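Local coordinates for MSM0271 protein (Mycobacterium smegmatis, PDB 5SUH) that serves as a double-ringed trimeric shell protein of the RMM bacterial microcompartment, probably tiling the shell and perhaps taking part in transport across it, at residues G64-I69 and A111-V116; T31-Y36 and T127-E132; I69-P74 and R101-L106. One frame throughout, in Å; residues are numbered along the deposited sequence.

Contact 1: residues G64-I69 and A111-V116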
loop_
_atom_site.group_PDB
_atom_site.type_symbol
_atom_site.label_atom_id
_atom_site.label_comp_id
_atom_site.label_asym_id
_atom_site.label_seq_id
_atom_site.Cartn_x
_atom_site.Cartn_y
_atom_site.Cartn_z
ATOM N N GLY A 64 -17.612 -23.279 12.756
ATOM C CA GLY A 64 -18.867 -23.983 12.901
ATOM C C GLY A 64 -19.985 -23.501 12.010
ATOM O O GLY A 64 -21.011 -24.158 11.932
ATOM N N GLU A 65 -19.783 -22.348 11.365
ATOM C CA GLU A 65 -20.748 -21.758 10.428
ATOM C C GLU A 65 -20.634 -22.415 9.031
ATOM O O GLU A 65 -19.763 -23.265 8.819
ATOM C CB GLU A 65 -20.547 -20.224 10.350
ATOM C CG GLU A 65 -20.989 -19.495 11.632
ATOM C CD GLU A 65 -20.946 -17.962 11.568
ATOM O OE1 GLU A 65 -20.174 -17.385 10.785
ATOM O OE2 GLU A 65 -21.730 -17.328 12.304
ATOM N N HIS A 66 -21.529 -22.070 8.105
ATOM C CA HIS A 66 -21.514 -22.688 6.771
ATOM C C HIS A 66 -21.412 -21.643 5.640
ATOM O O HIS A 66 -21.947 -20.538 5.750
ATOM C CB HIS A 66 -22.751 -23.579 6.568
ATOM C CG HIS A 66 -23.047 -24.488 7.723
ATOM N ND1 HIS A 66 -22.422 -25.705 7.896
ATOM C CD2 HIS A 66 -23.927 -24.376 8.749
ATOM C CE1 HIS A 66 -22.883 -26.293 8.988
ATOM N NE2 HIS A 66 -23.800 -25.505 9.521
ATOM N N ALA A 67 -20.742 -22.000 4.543
ATOM C CA ALA A 67 -20.505 -21.044 3.455
ATOM C C ALA A 67 -20.915 -21.515 2.058
ATOM O O ALA A 67 -20.910 -22.719 1.752
ATOM C CB ALA A 67 -19.036 -20.656 3.430
ATOM N N LEU A 68 -21.285 -20.547 1.219
ATOM C CA LEU A 68 -21.472 -20.793 -0.205
ATOM C C LEU A 68 -20.414 -20.022 -0.981
ATOM O O LEU A 68 -20.274 -18.808 -0.777
ATOM C CB LEU A 68 -22.864 -20.366 -0.669
ATOM C CG LEU A 68 -23.047 -20.548 -2.179
ATOM C CD1 LEU A 68 -23.170 -22.043 -2.538
ATOM C CD2 LEU A 68 -24.230 -19.764 -2.684
ATOM N N ILE A 69 -19.664 -20.705 -1.850
ATOM C CA ILE A 69 -18.632 -20.033 -2.652
ATOM C C ILE A 69 -18.973 -20.118 -4.135
ATOM O O ILE A 69 -19.327 -21.192 -4.640
ATOM C CB ILE A 69 -17.228 -20.625 -2.446
ATOM C CG1 ILE A 69 -17.195 -22.134 -2.790
ATOM C CG2 ILE A 69 -16.756 -20.368 -1.029
ATOM C CD1 ILE A 69 -15.784 -22.765 -2.833
ATOM N N ALA A 111 -24.918 -19.083 10.135
ATOM C CA ALA A 111 -24.939 -20.128 11.137
ATOM C C ALA A 111 -25.894 -21.249 10.658
ATOM O O ALA A 111 -25.726 -22.412 10.995
ATOM C CB ALA A 111 -25.362 -19.567 12.488
ATOM N N SER A 112 -26.880 -20.898 9.842
ATOM C CA SER A 112 -27.853 -21.887 9.359
ATOM C C SER A 112 -27.482 -22.480 8.003
ATOM O O SER A 112 -27.352 -21.758 7.018
ATOM C CB SER A 112 -29.253 -21.259 9.285
ATOM O OG SER A 112 -30.134 -22.072 8.523
ATOM N N LEU A 113 -27.300 -23.794 7.960
ATOM C CA LEU A 113 -26.972 -24.466 6.702
ATOM C C LEU A 113 -28.122 -24.339 5.691
ATOM O O LEU A 113 -27.886 -24.190 4.488
ATOM C CB LEU A 113 -26.623 -25.946 6.958
ATOM C CG LEU A 113 -26.270 -26.843 5.758
ATOM C CD1 LEU A 113 -25.129 -26.249 4.868
ATOM C CD2 LEU A 113 -25.933 -28.279 6.221
ATOM N N ASP A 114 -29.358 -24.302 6.185
ATOM C CA ASP A 114 -30.508 -24.209 5.293
ATOM C C ASP A 114 -30.528 -22.838 4.611
ATOM O O ASP A 114 -30.936 -22.710 3.462
ATOM C CB ASP A 114 -31.815 -24.465 6.053
ATOM C CG ASP A 114 -33.040 -24.485 5.135
ATOM O OD1 ASP A 114 -33.206 -25.473 4.373
ATOM O OD2 ASP A 114 -33.836 -23.515 5.176
ATOM N N GLU A 115 -30.061 -21.814 5.314
ATOM C CA GLU A 115 -30.065 -20.463 4.766
ATOM C C GLU A 115 -29.113 -20.317 3.570
ATOM O O GLU A 115 -29.497 -19.753 2.535
ATOM C CB GLU A 115 -29.717 -19.450 5.876
ATOM C CG GLU A 115 -30.877 -19.184 6.858
ATOM C CD GLU A 115 -30.614 -18.051 7.848
ATOM O OE1 GLU A 115 -29.438 -17.669 8.053
ATOM O OE2 GLU A 115 -31.601 -17.525 8.412
ATOM N N VAL A 116 -27.910 -20.889 3.691
ATOM C CA VAL A 116 -26.884 -20.829 2.650
ATOM C C VAL A 116 -27.358 -21.619 1.433
ATOM O O VAL A 116 -27.227 -21.171 0.292
ATOM C CB VAL A 116 -25.515 -21.339 3.172
ATOM C CG1 VAL A 116 -24.586 -21.636 2.051
ATOM C CG2 VAL A 116 -24.891 -20.314 4.080
#
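Glu-65 and Ala-111 bring the two backbones nearest, with CA atoms 4.6 Å apart; the gap then widens along strand 66-69, to 6.1 Å between Leu-68 CA and Val-116 CA, as residues 113-116 enter their helix. The His-66 ring has a neighbour on each face. Leu-113 CB sits over one, 3.8 Å from the ring centroid and 20° off its normal, a CH-pi contact, while Gly-64 O lies above the opposite face, only toward the rim. At the ring edge, near its plane, CD2 points to Ala-111 O at 3.5 Å. With CG beside its own backbone N (chi1 -46°), the imidazole lies at the start of the helix. There Ser-112 is the N-cap: its OG accepts from Glu-115 N at 3.2 Å. One turn on, Val-116 wedges against the strand, CG1 on Leu-68 CB at 3.5 Å and CG2 near His-66 O. Leu-38 of the adjoining strand 32-39 also packs on Leu-68 and Leu-113. The His-66 ring bonds through ND1 to Asp-41 N, so ND1 acts as acceptor, consistent with the proton lying on NE2. The two segments thus meet through apolar and CH-pi contacts, and neither of these side-chain hydrogen bonds spans them.

Contact 2: residues T31-Y36 and T127-E132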
loop_
_atom_site.group_PDB
_atom_site.type_symbol
_atom_site.label_atom_id
_atom_site.label_comp_id
_atom_site.label_asym_id
_atom_site.label_seq_id
_atom_site.Cartn_x
_atom_site.Cartn_y
_atom_site.Cartn_z
ATOM N N THR A 31 -24.829 -15.837 -17.955
ATOM C CA THR A 31 -23.905 -15.929 -16.818
ATOM C C THR A 31 -23.350 -17.343 -16.593
ATOM O O THR A 31 -24.095 -18.251 -16.223
ATOM C CB THR A 31 -24.588 -15.466 -15.518
ATOM O OG1 THR A 31 -24.922 -14.078 -15.631
ATOM C CG2 THR A 31 -23.671 -15.640 -14.341
ATOM N N GLN A 32 -22.042 -17.529 -16.788
ATOM C CA GLN A 32 -21.453 -18.856 -16.615
ATOM C C GLN A 32 -20.866 -19.118 -15.231
ATOM O O GLN A 32 -20.037 -18.365 -14.729
ATOM C CB GLN A 32 -20.366 -19.138 -17.646
ATOM C CG GLN A 32 -19.852 -20.572 -17.468
ATOM C CD GLN A 32 -18.510 -20.849 -18.101
ATOM O OE1 GLN A 32 -18.169 -20.284 -19.142
ATOM N NE2 GLN A 32 -17.738 -21.740 -17.479
ATOM N N ILE A 33 -21.290 -20.224 -14.636
ATOM C CA ILE A 33 -20.759 -20.634 -13.359
ATOM C C ILE A 33 -19.508 -21.512 -13.487
ATOM O O ILE A 33 -19.533 -22.575 -14.090
ATOM C CB ILE A 33 -21.839 -21.342 -12.555
ATOM C CG1 ILE A 33 -22.798 -20.260 -12.032
ATOM C CG2 ILE A 33 -21.218 -22.101 -11.400
ATOM C CD1 ILE A 33 -23.786 -20.725 -11.005
ATOM N N ARG A 34 -18.409 -21.018 -12.931
ATOM C CA ARG A 34 -17.121 -21.697 -12.961
ATOM C C ARG A 34 -17.000 -22.593 -11.736
ATOM O O ARG A 34 -16.602 -23.755 -11.838
ATOM C CB ARG A 34 -15.974 -20.683 -12.916
ATOM C CG ARG A 34 -16.036 -19.625 -13.971
ATOM C CD ARG A 34 -14.806 -19.559 -14.790
ATOM N NE ARG A 34 -13.577 -19.634 -14.016
ATOM C CZ ARG A 34 -12.413 -19.957 -14.579
ATOM N NH1 ARG A 34 -12.363 -20.219 -15.883
ATOM N NH2 ARG A 34 -11.318 -20.063 -13.849
ATOM N N VAL A 35 -17.373 -22.032 -10.581
ATOM C CA VAL A 35 -17.367 -22.748 -9.308
ATOM C C VAL A 35 -18.679 -22.491 -8.552
ATOM O O VAL A 35 -19.119 -21.346 -8.469
ATOM C CB VAL A 35 -16.193 -22.308 -8.406
ATOM C CG1 VAL A 35 -16.242 -23.054 -7.080
ATOM C CG2 VAL A 35 -14.887 -22.540 -9.077
ATOM N N TYR A 36 -19.310 -23.549 -8.030
ATOM C CA TYR A 36 -20.510 -23.428 -7.177
ATOM C C TYR A 36 -20.464 -24.492 -6.079
ATOM O O TYR A 36 -20.689 -25.674 -6.358
ATOM C CB TYR A 36 -21.812 -23.582 -8.000
ATOM C CG TYR A 36 -23.101 -23.572 -7.176
ATOM C CD1 TYR A 36 -23.648 -24.757 -6.661
ATOM C CD2 TYR A 36 -23.773 -22.382 -6.920
ATOM C CE1 TYR A 36 -24.813 -24.742 -5.894
ATOM C CE2 TYR A 36 -24.946 -22.360 -6.162
ATOM C CZ TYR A 36 -25.457 -23.528 -5.656
ATOM O OH TYR A 36 -26.613 -23.467 -4.922
ATOM N N THR A 127 -30.285 -17.257 -12.623
ATOM C CA THR A 127 -29.325 -17.169 -13.726
ATOM C C THR A 127 -29.557 -18.296 -14.743
ATOM O O THR A 127 -28.863 -18.381 -15.759
ATOM C CB THR A 127 -27.876 -17.208 -13.230
ATOM O OG1 THR A 127 -27.685 -18.393 -12.450
ATOM C CG2 THR A 127 -27.576 -16.009 -12.367
ATOM N N GLY A 128 -30.547 -19.145 -14.473
ATOM C CA GLY A 128 -30.840 -20.280 -15.331
ATOM C C GLY A 128 -29.709 -21.299 -15.341
ATOM O O GLY A 128 -29.422 -21.893 -16.375
ATOM N N ASN A 129 -29.048 -21.487 -14.198
ATOM C CA ASN A 129 -27.961 -22.467 -14.099
ATOM C C ASN A 129 -28.251 -23.671 -13.175
ATOM O O ASN A 129 -29.188 -23.652 -12.361
ATOM C CB ASN A 129 -26.676 -21.780 -13.626
ATOM C CG ASN A 129 -26.080 -20.866 -14.675
ATOM O OD1 ASN A 129 -25.504 -21.320 -15.647
ATOM N ND2 ASN A 129 -26.157 -19.568 -14.443
ATOM N N ARG A 130 -27.407 -24.696 -13.280
ATOM C CA ARG A 130 -27.424 -25.827 -12.353
ATOM C C ARG A 130 -26.053 -26.087 -11.756
ATOM O O ARG A 130 -25.034 -25.643 -12.297
ATOM C CB ARG A 130 -27.907 -27.103 -13.049
ATOM C CG ARG A 130 -29.187 -26.954 -13.807
ATOM C CD ARG A 130 -29.436 -28.141 -14.689
ATOM N NE ARG A 130 -30.681 -27.955 -15.436
ATOM C CZ ARG A 130 -31.122 -28.732 -16.421
ATOM N NH1 ARG A 130 -30.402 -29.745 -16.865
ATOM N NH2 ARG A 130 -32.282 -28.453 -16.993
ATOM N N ALA A 131 -26.027 -26.825 -10.651
ATOM C CA ALA A 131 -24.791 -27.015 -9.882
ATOM C C ALA A 131 -23.725 -27.715 -10.747
ATOM O O ALA A 131 -22.538 -27.433 -10.653
ATOM C CB ALA A 131 -25.069 -27.831 -8.617
ATOM N N GLU A 132 -24.153 -28.609 -11.623
ATOM C CA GLU A 132 -23.183 -29.386 -12.360
ATOM C C GLU A 132 -22.766 -28.656 -13.638
ATOM O O GLU A 132 -22.013 -29.199 -14.437
ATOM C CB GLU A 132 -23.719 -30.810 -12.637
ATOM C CG GLU A 132 -24.971 -30.952 -13.502
ATOM C CD GLU A 132 -26.297 -30.823 -12.738
ATOM O OE1 GLU A 132 -26.312 -30.402 -11.546
ATOM O OE2 GLU A 132 -27.333 -31.209 -13.344
#
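Asn-129 turns back from the end of helix 113-127 to meet Thr-31, just after a Schellman motif in which Gly-128, with positive phi, terminates the helix. The closely held part is this carboxamide. Its ND2 donates to Thr-31 O at 3.0 Å with an N-H...O angle of 151°, the donor tilted somewhat from the carbonyl plane. Placing CG beside the backbone N (chi1 -70°) turns the amide toward the Thr-31 carbonyl, and Asn-129 CB meets Ile-33 CD1 at 4.0 Å. Leu-124 of the helix packs on both Ile-33 and Asn-129. The remainder is looser. Thr-31 CB comes no nearer than 4.4 Å to Thr-127 CB, and at the outer side, where Ala-131 and Tyr-36 are both partly exposed, Ala-131 CB touches the Tyr-36 ring obliquely, 3.9 Å from CD1. Between Ile-33 and Tyr-36 the strand has a classic beta bulge, Arg-34 and Val-35 both facing Glu-71, while Phe-141 of a neighbouring subunit packs on Thr-31. Thr-127 OG1, which also bonds to Ile-123 O, accepts the second ND2 bond of Asn-129 at 2.8 Å, nearly straight at 167° and lying in the amide plane.

Contact 3: residues I69-P74 and R101-L106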
loop_
_atom_site.group_PDB
_atom_site.type_symbol
_atom_site.label_atom_id
_atom_site.label_comp_id
_atom_site.label_asym_id
_atom_site.label_seq_id
_atom_site.Cartn_x
_atom_site.Cartn_y
_atom_site.Cartn_z
ATOM N N ILE A 69 -19.664 -20.705 -1.850
ATOM C CA ILE A 69 -18.632 -20.033 -2.652
ATOM C C ILE A 69 -18.973 -20.118 -4.135
ATOM O O ILE A 69 -19.327 -21.192 -4.640
ATOM C CB ILE A 69 -17.228 -20.625 -2.446
ATOM C CG1 ILE A 69 -17.195 -22.134 -2.790
ATOM C CG2 ILE A 69 -16.756 -20.368 -1.029
ATOM C CD1 ILE A 69 -15.784 -22.765 -2.833
ATOM N N VAL A 70 -18.914 -18.980 -4.829
ATOM C CA VAL A 70 -19.251 -18.943 -6.252
ATOM C C VAL A 70 -18.220 -18.137 -7.058
ATOM O O VAL A 70 -17.878 -16.989 -6.698
ATOM C CB VAL A 70 -20.665 -18.339 -6.479
ATOM C CG1 VAL A 70 -21.005 -18.295 -7.962
ATOM C CG2 VAL A 70 -21.742 -19.093 -5.674
ATOM N N GLU A 71 -17.736 -18.737 -8.144
ATOM C CA GLU A 71 -16.884 -18.050 -9.130
ATOM C C GLU A 71 -17.608 -18.012 -10.498
ATOM O O GLU A 71 -18.166 -19.016 -10.921
ATOM C CB GLU A 71 -15.499 -18.750 -9.247
ATOM C CG GLU A 71 -14.509 -18.040 -10.163
ATOM C CD GLU A 71 -13.128 -18.698 -10.257
ATOM O OE1 GLU A 71 -12.575 -19.160 -9.227
ATOM O OE2 GLU A 71 -12.570 -18.705 -11.380
ATOM N N VAL A 72 -17.646 -16.855 -11.164
ATOM C CA VAL A 72 -18.387 -16.734 -12.435
ATOM C C VAL A 72 -17.662 -15.984 -13.549
ATOM O O VAL A 72 -16.671 -15.289 -13.329
ATOM C CB VAL A 72 -19.728 -15.984 -12.297
ATOM C CG1 VAL A 72 -20.551 -16.598 -11.182
ATOM C CG2 VAL A 72 -19.484 -14.478 -12.097
ATOM N N SER A 73 -18.229 -16.101 -14.746
ATOM C CA SER A 73 -17.761 -15.395 -15.927
ATOM C C SER A 73 -18.970 -14.915 -16.735
ATOM O O SER A 73 -19.952 -15.644 -16.828
ATOM C CB SER A 73 -16.886 -16.308 -16.765
ATOM O OG SER A 73 -16.370 -15.611 -17.867
ATOM N N PRO A 74 -18.943 -13.667 -17.261
ATOM C CA PRO A 74 -17.909 -12.630 -17.143
ATOM C C PRO A 74 -17.872 -12.038 -15.721
ATOM O O PRO A 74 -18.892 -12.087 -15.017
ATOM C CB PRO A 74 -18.358 -11.579 -18.173
ATOM C CG PRO A 74 -19.811 -11.703 -18.209
ATOM C CD PRO A 74 -20.104 -13.172 -18.023
ATOM N N ARG A 101 -9.061 -9.755 -12.599
ATOM C CA ARG A 101 -8.714 -9.485 -14.007
ATOM C C ARG A 101 -9.668 -10.134 -15.004
ATOM O O ARG A 101 -10.065 -9.485 -15.982
ATOM C CB ARG A 101 -7.285 -9.946 -14.337
ATOM C CG ARG A 101 -6.870 -9.671 -15.774
ATOM C CD ARG A 101 -5.431 -10.046 -16.060
ATOM N NE ARG A 101 -5.046 -9.708 -17.431
ATOM C CZ ARG A 101 -4.685 -8.488 -17.829
ATOM N NH1 ARG A 101 -4.679 -7.478 -16.970
ATOM N NH2 ARG A 101 -4.348 -8.264 -19.095
ATOM N N GLN A 102 -10.039 -11.389 -14.727
ATOM C CA GLN A 102 -10.928 -12.200 -15.578
ATOM C C GLN A 102 -12.249 -12.647 -14.907
ATOM O O GLN A 102 -13.281 -12.706 -15.573
ATOM C CB GLN A 102 -10.193 -13.448 -16.061
ATOM C CG GLN A 102 -9.073 -13.159 -17.054
ATOM C CD GLN A 102 -8.374 -14.419 -17.542
ATOM O OE1 GLN A 102 -7.593 -15.049 -16.820
ATOM N NE2 GLN A 102 -8.643 -14.782 -18.780
ATOM N N PHE A 103 -12.223 -12.966 -13.607
ATOM C CA PHE A 103 -13.358 -13.632 -12.955
ATOM C C PHE A 103 -13.961 -12.894 -11.754
ATOM O O PHE A 103 -13.291 -12.071 -11.125
ATOM C CB PHE A 103 -12.938 -15.032 -12.514
ATOM C CG PHE A 103 -12.170 -15.782 -13.561
ATOM C CD1 PHE A 103 -12.747 -16.051 -14.813
ATOM C CD2 PHE A 103 -10.879 -16.240 -13.306
ATOM C CE1 PHE A 103 -12.034 -16.750 -15.794
ATOM C CE2 PHE A 103 -10.168 -16.943 -14.281
ATOM C CZ PHE A 103 -10.742 -17.202 -15.531
ATOM N N GLY A 104 -15.212 -13.246 -11.420
ATOM C CA GLY A 104 -15.927 -12.673 -10.290
ATOM C C GLY A 104 -16.150 -13.670 -9.164
ATOM O O GLY A 104 -16.471 -14.850 -9.396
ATOM N N VAL A 105 -15.970 -13.194 -7.931
ATOM C CA VAL A 105 -15.954 -14.078 -6.761
ATOM C C VAL A 105 -16.897 -13.609 -5.654
ATOM O O VAL A 105 -16.987 -12.403 -5.367
ATOM C CB VAL A 105 -14.492 -14.199 -6.206
ATOM C CG1 VAL A 105 -14.436 -15.026 -4.932
ATOM C CG2 VAL A 105 -13.576 -14.787 -7.268
ATOM N N LEU A 106 -17.590 -14.554 -5.025
ATOM C CA LEU A 106 -18.463 -14.236 -3.878
ATOM C C LEU A 106 -18.357 -15.315 -2.804
ATOM O O LEU A 106 -18.288 -16.510 -3.112
ATOM C CB LEU A 106 -19.927 -14.085 -4.314
ATOM C CG LEU A 106 -20.992 -14.110 -3.211
ATOM C CD1 LEU A 106 -21.030 -12.786 -2.430
ATOM C CD2 LEU A 106 -22.371 -14.474 -3.757
#
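Glu-71 and Phe-103 meet at an angle where the antiparallel strand pair begins, Phe-103 being the residue before strand 104-106; their carboxylate and ring planes are 31° apart. The extended Glu-71 chain, CG anti to the backbone N (chi1 -175°), carries OE2 obliquely to the ring, 3.6 Å from Phe-103 CD2. Gln-102 CB lies over the centre of one ring face. The acid is engaged elsewhere: OE2 forms a salt bridge with Arg-34, which also makes a cation-pi contact with Phe-103, and OE1 bonds to Leu-180 N. Arginine, carboxylate and ring thus form one cluster, and the arginine probably stabilises the buried negative charge. Val-105 shares the sheet face of Glu-71, opposite it in a non-hydrogen-bonded pair with CA atoms 4.7 Å apart, and packs on Leu-180.

The other face is aliphatic. Val-70 stands across from Leu-106 and Val-72 across from Gly-104, both hydrogen-bonded pairs; Val-72 and Leu-106 lie against helix 78-88, through Ile-78, with Val-81 and Ile-82 also on Leu-106. Four backbone bonds fix the register that puts the paired residues on these faces. Val-70 N reaches Leu-106 O at 3.1 Å and Leu-106 N returns to Val-70 O at 3.0 Å; Val-72 N meets Gly-104 O at 2.9 Å and Gly-104 N meets Val-72 O at 3.2 Å. Beyond the pair, Arg-101 forms a salt bridge with Glu-100 of a neighbouring subunit. Strands 66-73 and 104-110 run antiparallel (163° between the short segments) and are the two inner strands of the four-stranded sheet in order 1-2-4-3, as in a circularly permuted BMC domain.

Strand 66-73 runs through contacts 1 and 3, which share Ile-69, and its neighbour 32-39 brings in contact 2, so all three bear on one sheet. Contact 3 is the buried one, where regular backbone bonding joins inner strands; contact 1, partly buried at the far end of the strand, relies on apolar and ring-face packing against a helix start; contact 2 is a surface contact whose tie is a side-chain amide to a backbone carbonyl. Contacts 2 and 3 are joined by backbone bonds between strands 32-39 and 66-73 and by Arg-34, whereas contact 1 reaches contact 2 where Leu-68 CD1 touches Tyr-36 CE2 at 4.0 Å. In sequence, contact 3 nests within contact 1, and contact 1 within contact 2.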